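Cytochrome c2 iso-2 (Rhodospirillum centenum, PDB 1JDL) carries electrons on a covalently bound heme, serving in purple non-sulfur photosynthetic bacteria as the electron donor to oxidized bacteriochlorophyll. Local coordinates at residues Y71-R80 and A92-P103. Residues are numbered along the deposited sequence; the frame is centred on the assembly and turned at random.
Sequences YLPDPNAFLR and AKGSTKMVFKLP. With HEM (protoporphyrin IX containing Fe), chain B.
Y71 reaches M98 beside the heme iron: Y71 OH lies 3.4 Å from M98 SD, and the sulfur sits obliquely beside the ring, a Met-aromatic contact. A thioether suits this place because its soft, uncharged sulfur can bind iron, and M98 SD does so at 2.3 Å from FE. With CG anti to the backbone N (chi1 -178°), the methionine extends over the porphyrin before bending at chi3, and CE turns into an apolar notch made by Y71, L72 and P75. P75, whose ring needs no N-H partner in the helix's first turn, brings CG within 3.9 Å of M98 CE. L72 and L102 run side by side, pointing the same way, against the heme, with L102 CD1 3.4 Å from heme CBB.

Polar contacts continue from the same tyrosine. One water joins Y71 OH to T96 OG1. A hydroxyl can donate and accept at once, so OG1 also donates to heme propionate O1D (2.6 Å) and accepts from M98 N, closing an ST turn that helps fix the chain before the ligand; T96 CG2 packs on P75 CB. The propionate takes a second bond from K97 N.

Farther out, two clamps hold the loop against 71-80. At one end L102 N donates to L72 O (2.9 Å, nearly straight at 169°). At the other, R80 lays its aliphatic part along A92 and, extended from CG to NE, sets its guanidinium side-on to G94 O, NE and NH2 (3.0 Å) both gripping that oxygen. With an alanine in its place both donors are gone, and the 92-95 part of the loop would probably sit less firmly on the helix. D74 caps that helix, OD1 accepting from A77 N.

H19 binds the iron as the other axial ligand, giving the His-Met coordination and methionine-bearing loop of the class I cytochrome c fold.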
ATOM      1  N   TYR A  71      -4.090   2.039  -6.250  1.00 16.85           N
ATOM      2  CA  TYR A  71      -3.237   2.919  -5.452  1.00 17.37           C
ATOM      3  C   TYR A  71      -1.831   3.132  -6.017  1.00 17.56           C
ATOM      4  O   TYR A  71      -1.343   4.258  -6.078  1.00 18.20           O
ATOM      5  CB  TYR A  71      -3.140   2.325  -4.043  1.00 16.16           C
ATOM      6  CG  TYR A  71      -2.005   2.811  -3.159  1.00 13.98           C
ATOM      7  CD1 TYR A  71      -2.086   4.026  -2.480  1.00 14.32           C
ATOM      8  CD2 TYR A  71      -0.888   2.005  -2.939  1.00 14.86           C
ATOM      9  CE1 TYR A  71      -1.082   4.423  -1.587  1.00 14.90           C
ATOM     10  CE2 TYR A  71       0.121   2.391  -2.061  1.00 15.17           C
ATOM     11  CZ  TYR A  71       0.016   3.592  -1.387  1.00 15.38           C
ATOM     12  OH  TYR A  71       0.995   3.944  -0.488  1.00 17.26           O
ATOM     13  N   LEU A  72      -1.193   2.046  -6.431  1.00 18.57           N
ATOM     14  CA  LEU A  72       0.184   2.091  -6.921  1.00 18.46           C
ATOM     15  C   LEU A  72       0.592   3.085  -8.011  1.00 19.50           C
ATOM     16  O   LEU A  72       1.716   3.585  -7.991  1.00 18.92           O
ATOM     17  CB  LEU A  72       0.632   0.681  -7.318  1.00 19.94           C
ATOM     18  CG  LEU A  72       0.830  -0.277  -6.134  1.00 20.81           C
ATOM     19  CD1 LEU A  72       1.163  -1.663  -6.646  1.00 20.29           C
ATOM     20  CD2 LEU A  72       1.934   0.242  -5.218  1.00 22.58           C
ATOM     21  N   PRO A  73      -0.300   3.401  -8.966  1.00 20.16           N
ATOM     22  CA  PRO A  73       0.132   4.355  -9.995  1.00 19.95           C
ATOM     23  C   PRO A  73       0.314   5.796  -9.509  1.00 20.76           C
ATOM     24  O   PRO A  73       1.040   6.579 -10.121  1.00 19.40           O
ATOM     25  CB  PRO A  73      -0.947   4.215 -11.071  1.00 23.02           C
ATOM     26  CG  PRO A  73      -2.160   3.837 -10.292  1.00 23.99           C
ATOM     27  CD  PRO A  73      -1.631   2.850  -9.275  1.00 20.92           C
ATOM     28  N   ASP A  74      -0.335   6.137  -8.400  1.00 19.26           N
ATOM     29  CA  ASP A  74      -0.249   7.478  -7.828  1.00 20.47           C
ATOM     30  C   ASP A  74      -0.830   7.399  -6.419  1.00 19.57           C
ATOM     31  O   ASP A  74      -2.021   7.635  -6.216  1.00 18.60           O
ATOM     32  CB  ASP A  74      -1.070   8.472  -8.661  1.00 22.91           C
ATOM     33  CG  ASP A  74      -0.771   9.921  -8.309  1.00 25.73           C
ATOM     34  OD1 ASP A  74      -0.453  10.203  -7.135  1.00 25.88           O
ATOM     35  OD2 ASP A  74      -0.867  10.784  -9.208  1.00 27.95           O
ATOM     36  N   PRO A  75       0.005   7.055  -5.427  1.00 19.91           N
ATOM     37  CA  PRO A  75      -0.432   6.939  -4.033  1.00 19.46           C
ATOM     38  C   PRO A  75      -1.235   8.129  -3.506  1.00 19.12           C
ATOM     39  O   PRO A  75      -2.320   7.953  -2.948  1.00 18.60           O
ATOM     40  CB  PRO A  75       0.882   6.734  -3.283  1.00 20.03           C
ATOM     41  CG  PRO A  75       1.692   5.952  -4.267  1.00 20.11           C
ATOM     42  CD  PRO A  75       1.427   6.696  -5.561  1.00 19.32           C
ATOM     43  N   ASN A  76      -0.705   9.337  -3.680  1.00 19.59           N
ATOM     44  CA  ASN A  76      -1.385  10.541  -3.210  1.00 21.11           C
ATOM     45  C   ASN A  76      -2.771  10.723  -3.812  1.00 21.06           C
ATOM     46  O   ASN A  76      -3.738  11.001  -3.097  1.00 20.10           O
ATOM     47  CB  ASN A  76      -0.540  11.776  -3.519  1.00 24.77           C
ATOM     48  CG  ASN A  76       0.520  12.027  -2.475  1.00 28.76           C
ATOM     49  OD1 ASN A  76       1.700  12.190  -2.795  1.00 33.89           O
ATOM     50  ND2 ASN A  76       0.105  12.073  -1.213  1.00 28.10           N
ATOM     51  N   ALA A  77      -2.866  10.571  -5.130  1.00 20.39           N
ATOM     52  CA  ALA A  77      -4.140  10.734  -5.818  1.00 19.97           C
ATOM     53  C   ALA A  77      -5.189   9.773  -5.284  1.00 19.49           C
ATOM     54  O   ALA A  77      -6.332  10.163  -5.052  1.00 20.78           O
ATOM     55  CB  ALA A  77      -3.957  10.530  -7.317  1.00 21.47           C
ATOM     56  N   PHE A  78      -4.798   8.519  -5.079  1.00 18.25           N
ATOM     57  CA  PHE A  78      -5.727   7.514  -4.577  1.00 18.56           C
ATOM     58  C   PHE A  78      -6.235   7.841  -3.175  1.00 18.05           C
ATOM     59  O   PHE A  78      -7.436   7.801  -2.915  1.00 18.06           O
ATOM     60  CB  PHE A  78      -5.064   6.135  -4.557  1.00 19.36           C
ATOM     61  CG  PHE A  78      -5.963   5.044  -4.048  1.00 20.00           C
ATOM     62  CD1 PHE A  78      -6.884   4.428  -4.892  1.00 21.66           C
ATOM     63  CD2 PHE A  78      -5.917   4.659  -2.710  1.00 21.06           C
ATOM     64  CE1 PHE A  78      -7.749   3.443  -4.409  1.00 23.84           C
ATOM     65  CE2 PHE A  78      -6.776   3.676  -2.215  1.00 20.27           C
ATOM     66  CZ  PHE A  78      -7.694   3.067  -3.067  1.00 23.33           C
ATOM     67  N   LEU A  79      -5.312   8.150  -2.271  1.00 16.92           N
ATOM     68  CA  LEU A  79      -5.666   8.463  -0.894  1.00 16.81           C
ATOM     69  C   LEU A  79      -6.528   9.711  -0.754  1.00 17.46           C
ATOM     70  O   LEU A  79      -7.472   9.733   0.036  1.00 18.58           O
ATOM     71  CB  LEU A  79      -4.399   8.615  -0.059  1.00 16.31           C
ATOM     72  CG  LEU A  79      -3.587   7.336   0.144  1.00 17.30           C
ATOM     73  CD1 LEU A  79      -2.265   7.669   0.824  1.00 17.33           C
ATOM     74  CD2 LEU A  79      -4.389   6.352   0.980  1.00 18.31           C
ATOM     75  N   ARG A  80      -6.206  10.752  -1.512  1.00 17.35           N
ATOM     76  CA  ARG A  80      -6.978  11.986  -1.452  1.00 18.95           C
ATOM     77  C   ARG A  80      -8.404  11.766  -1.936  1.00 19.47           C
ATOM     78  O   ARG A  80      -9.357  12.268  -1.333  1.00 19.69           O
ATOM     79  CB  ARG A  80      -6.294  13.073  -2.283  1.00 21.80           C
ATOM     80  CG  ARG A  80      -5.061  13.641  -1.599  1.00 22.75           C
ATOM     81  CD  ARG A  80      -4.289  14.603  -2.492  1.00 29.48           C
ATOM     82  NE  ARG A  80      -3.151  15.181  -1.779  1.00 32.29           N
ATOM     83  CZ  ARG A  80      -2.087  15.720  -2.367  1.00 34.43           C
ATOM     84  NH1 ARG A  80      -2.001  15.757  -3.691  1.00 35.24           N
ATOM     85  NH2 ARG A  80      -1.104  16.222  -1.629  1.00 34.22           N
ATOM     86  N   ALA A  92      -7.641  15.387   3.421  1.00 34.25           N
ATOM     87  CA  ALA A  92      -6.894  14.999   2.228  1.00 34.74           C
ATOM     88  C   ALA A  92      -5.965  16.089   1.705  1.00 34.77           C
ATOM     89  O   ALA A  92      -5.545  16.048   0.548  1.00 35.54           O
ATOM     90  CB  ALA A  92      -7.866  14.576   1.129  1.00 34.40           C
ATOM     91  N   LYS A  93      -5.632  17.057   2.552  1.00 34.91           N
ATOM     92  CA  LYS A  93      -4.754  18.148   2.140  1.00 35.09           C
ATOM     93  C   LYS A  93      -3.270  17.800   2.267  1.00 34.85           C
ATOM     94  O   LYS A  93      -2.422  18.428   1.631  1.00 36.04           O
ATOM     95  CB  LYS A  93      -5.070  19.407   2.953  1.00 36.37           C
ATOM     96  CG  LYS A  93      -6.486  19.925   2.737  1.00 38.90           C
ATOM     97  CD  LYS A  93      -6.764  21.177   3.554  1.00 40.21           C
ATOM     98  CE  LYS A  93      -8.187  21.668   3.332  1.00 41.64           C
ATOM     99  NZ  LYS A  93      -8.491  22.888   4.130  1.00 43.43           N
ATOM    100  N   GLY A  94      -2.964  16.796   3.083  1.00 32.51           N
ATOM    101  CA  GLY A  94      -1.581  16.389   3.268  1.00 31.09           C
ATOM    102  C   GLY A  94      -1.072  15.487   2.156  1.00 28.64           C
ATOM    103  O   GLY A  94      -1.749  15.292   1.145  1.00 28.03           O
ATOM    104  N   SER A  95       0.125  14.936   2.341  1.00 26.63           N
ATOM    105  CA  SER A  95       0.728  14.052   1.351  1.00 25.76           C
ATOM    106  C   SER A  95       1.295  12.796   2.014  1.00 23.07           C
ATOM    107  O   SER A  95       1.717  12.832   3.172  1.00 22.63           O
ATOM    108  CB  SER A  95       1.841  14.793   0.606  1.00 28.60           C
ATOM    109  OG  SER A  95       2.550  13.922  -0.256  1.00 34.85           O
ATOM    110  N   THR A  96       1.296  11.684   1.285  1.00 20.58           N
ATOM    111  CA  THR A  96       1.832  10.432   1.819  1.00 18.04           C
ATOM    112  C   THR A  96       3.360  10.422   1.746  1.00 18.90           C
ATOM    113  O   THR A  96       3.958  11.075   0.888  1.00 20.04           O
ATOM    114  CB  THR A  96       1.293   9.200   1.034  1.00 17.85           C
ATOM    115  OG1 THR A  96       1.883   7.998   1.549  1.00 17.69           O
ATOM    116  CG2 THR A  96       1.645   9.317  -0.440  1.00 18.44           C
ATOM    117  N   LYS A  97       3.981   9.675   2.655  1.00 18.51           N
ATOM    118  CA  LYS A  97       5.433   9.557   2.707  1.00 20.33           C
ATOM    119  C   LYS A  97       5.976   8.654   1.608  1.00 19.74           C
ATOM    120  O   LYS A  97       7.190   8.615   1.385  1.00 20.08           O
ATOM    121  CB  LYS A  97       5.878   9.003   4.064  1.00 21.87           C
ATOM    122  CG  LYS A  97       5.637   9.926   5.244  1.00 25.05           C
ATOM    123  CD  LYS A  97       6.127   9.282   6.535  1.00 27.67           C
ATOM    124  CE  LYS A  97       5.871  10.177   7.735  1.00 30.43           C
ATOM    125  NZ  LYS A  97       6.411   9.580   8.983  1.00 33.14           N
ATOM    126  N   MET A  98       5.097   7.913   0.936  1.00 18.29           N
ATOM    127  CA  MET A  98       5.555   7.029  -0.133  1.00 20.07           C
ATOM    128  C   MET A  98       5.710   7.787  -1.435  1.00 21.96           C
ATOM    129  O   MET A  98       4.724   8.062  -2.130  1.00 22.41           O
ATOM    130  CB  MET A  98       4.594   5.860  -0.344  1.00 17.80           C
ATOM    131  CG  MET A  98       5.076   4.888  -1.428  1.00 17.72           C
ATOM    132  SD  MET A  98       4.188   3.324  -1.421  1.00 15.56           S
ATOM    133  CE  MET A  98       4.058   3.011  -3.166  1.00 17.27           C
ATOM    134  N   VAL A  99       6.960   8.123  -1.749  1.00 23.70           N
ATOM    135  CA  VAL A  99       7.303   8.850  -2.961  1.00 26.43           C
ATOM    136  C   VAL A  99       7.828   7.859  -3.997  1.00 24.52           C
ATOM    137  O   VAL A  99       9.026   7.799  -4.278  1.00 27.26           O
ATOM    138  CB  VAL A  99       8.393   9.914  -2.688  1.00 27.39           C
ATOM    139  CG1 VAL A  99       8.650  10.731  -3.945  1.00 30.28           C
ATOM    140  CG2 VAL A  99       7.960  10.819  -1.540  1.00 29.68           C
ATOM    141  N   PHE A 100       6.912   7.067  -4.538  1.00 22.45           N
ATOM    142  CA  PHE A 100       7.230   6.073  -5.551  1.00 21.50           C
ATOM    143  C   PHE A 100       5.931   5.715  -6.256  1.00 22.15           C
ATOM    144  O   PHE A 100       4.872   5.649  -5.625  1.00 23.19           O
ATOM    145  CB  PHE A 100       7.850   4.821  -4.905  1.00 21.67           C
ATOM    146  CG  PHE A 100       8.256   3.764  -5.896  1.00 23.22           C
ATOM    147  CD1 PHE A 100       7.364   2.767  -6.280  1.00 25.02           C
ATOM    148  CD2 PHE A 100       9.527   3.783  -6.466  1.00 24.52           C
ATOM    149  CE1 PHE A 100       7.728   1.802  -7.216  1.00 26.60           C
ATOM    150  CE2 PHE A 100       9.903   2.822  -7.406  1.00 26.03           C
ATOM    151  CZ  PHE A 100       8.998   1.829  -7.781  1.00 26.57           C
ATOM    152  N   LYS A 101       6.011   5.511  -7.565  1.00 22.06           N
ATOM    153  CA  LYS A 101       4.847   5.150  -8.365  1.00 22.72           C
ATOM    154  C   LYS A 101       5.182   3.952  -9.243  1.00 22.70           C
ATOM    155  O   LYS A 101       6.323   3.786  -9.680  1.00 22.68           O
ATOM    156  CB  LYS A 101       4.430   6.309  -9.277  1.00 24.45           C
ATOM    157  CG  LYS A 101       4.061   7.607  -8.577  1.00 27.09           C
ATOM    158  CD  LYS A 101       3.711   8.672  -9.613  1.00 29.57           C
ATOM    159  CE  LYS A 101       3.355  10.000  -8.967  1.00 32.71           C
ATOM    160  NZ  LYS A 101       3.085  11.052  -9.991  1.00 37.16           N
ATOM    161  N   LEU A 102       4.177   3.123  -9.500  1.00 22.20           N
ATOM    162  CA  LEU A 102       4.325   1.953 -10.353  1.00 22.48           C
ATOM    163  C   LEU A 102       3.150   2.056 -11.323  1.00 23.71           C
ATOM    164  O   LEU A 102       2.073   1.524 -11.069  1.00 23.23           O
ATOM    165  CB  LEU A 102       4.217   0.665  -9.525  1.00 22.86           C
ATOM    166  CG  LEU A 102       4.603  -0.658 -10.197  1.00 23.74           C
ATOM    167  CD1 LEU A 102       4.227  -1.816  -9.280  1.00 24.02           C
ATOM    168  CD2 LEU A 102       3.891  -0.812 -11.531  1.00 28.07           C
ATOM    169  N   PRO A 103       3.341   2.757 -12.449  1.00 25.70           N
ATOM    170  CA  PRO A 103       2.286   2.936 -13.450  1.00 27.51           C
ATOM    171  C   PRO A 103       1.832   1.719 -14.261  1.00 27.55           C
ATOM    172  O   PRO A 103       0.637   1.558 -14.515  1.00 29.29           O
ATOM    173  CB  PRO A 103       2.852   4.038 -14.342  1.00 27.47           C
ATOM    174  CG  PRO A 103       4.321   3.765 -14.299  1.00 28.77           C
ATOM    175  CD  PRO A 103       4.550   3.512 -12.826  1.00 27.17           C
TER
HETATM  176  CHA HEM B 500       3.261   2.609   2.242  1.00 13.26           C
HETATM  177  CHB HEM B 500       3.146  -0.721  -1.245  1.00 14.12           C
HETATM  178  CHC HEM B 500       7.404   0.876  -2.879  1.00 16.13           C
HETATM  179  CHD HEM B 500       7.745   3.796   0.904  1.00 14.64           C
HETATM  180  C1A HEM B 500       2.826   1.591   1.391  1.00 14.19           C
HETATM  181  C2A HEM B 500       1.526   0.968   1.462  1.00 12.43           C
HETATM  182  C3A HEM B 500       1.505   0.037   0.471  1.00 12.16           C
HETATM  183  C4A HEM B 500       2.789   0.087  -0.187  1.00 14.75           C
HETATM  184  CMA HEM B 500       0.341  -0.858   0.075  1.00 14.35           C
HETATM  185  CAA HEM B 500       0.479   1.215   2.557  1.00 13.84           C
HETATM  186  CBA HEM B 500       0.779   0.242   3.696  1.00 13.78           C
HETATM  187  CGA HEM B 500      -0.097   0.436   4.937  1.00 15.40           C
HETATM  188  O1A HEM B 500      -1.036   1.256   4.910  1.00 15.99           O
HETATM  189  O2A HEM B 500       0.157  -0.250   5.948  1.00 16.85           O
HETATM  190  C1B HEM B 500       4.319  -0.585  -1.973  1.00 14.31           C
HETATM  191  C2B HEM B 500       4.668  -1.383  -3.122  1.00 15.13           C
HETATM  192  C3B HEM B 500       5.746  -0.761  -3.688  1.00 17.47           C
HETATM  193  C4B HEM B 500       6.192   0.213  -2.766  1.00 14.93           C
HETATM  194  CMB HEM B 500       3.960  -2.662  -3.548  1.00 15.67           C
HETATM  195  CAB HEM B 500       6.214  -0.767  -5.019  1.00 22.68           C
HETATM  196  CBB HEM B 500       5.611  -1.460  -6.229  1.00 19.03           C
HETATM  197  C1C HEM B 500       7.846   1.841  -2.023  1.00 15.27           C
HETATM  198  C2C HEM B 500       9.108   2.540  -2.142  1.00 16.79           C
HETATM  199  C3C HEM B 500       9.105   3.468  -1.170  1.00 17.82           C
HETATM  200  C4C HEM B 500       7.975   3.172  -0.312  1.00 16.12           C
HETATM  201  CMC HEM B 500      10.216   2.251  -3.156  1.00 17.67           C
HETATM  202  CAC HEM B 500       9.880   4.642  -1.042  1.00 24.84           C
HETATM  203  CBC HEM B 500      11.087   5.116  -1.844  1.00 23.76           C
HETATM  204  C1D HEM B 500       6.592   3.676   1.647  1.00 13.52           C
HETATM  205  C2D HEM B 500       6.305   4.466   2.821  1.00 13.61           C
HETATM  206  C3D HEM B 500       5.010   4.199   3.165  1.00 14.72           C
HETATM  207  C4D HEM B 500       4.526   3.215   2.191  1.00 13.24           C
HETATM  208  CMD HEM B 500       7.237   5.467   3.509  1.00 13.82           C
HETATM  209  CAD HEM B 500       4.203   4.886   4.271  1.00 14.05           C
HETATM  210  CBD HEM B 500       3.482   6.071   3.620  1.00 16.17           C
HETATM  211  CGD HEM B 500       2.741   6.954   4.603  1.00 15.36           C
HETATM  212  O1D HEM B 500       2.162   7.967   4.153  1.00 15.41           O
HETATM  213  O2D HEM B 500       2.727   6.649   5.816  1.00 16.86           O
HETATM  214  NA  HEM B 500       3.591   1.062   0.365  1.00 13.73           N
HETATM  215  NB  HEM B 500       5.264   0.393  -1.743  1.00 14.47           N
HETATM  216  NC  HEM B 500       7.141   2.251  -0.904  1.00 14.32           N
HETATM  217  ND  HEM B 500       5.510   2.902   1.261  1.00 13.70           N
HETATM  218 FE   HEM B 500       5.366   1.678  -0.286  1.00 14.03          FE
HETATM  219  O   HOH W   1       0.441   5.595   1.560  1.00 20.67           O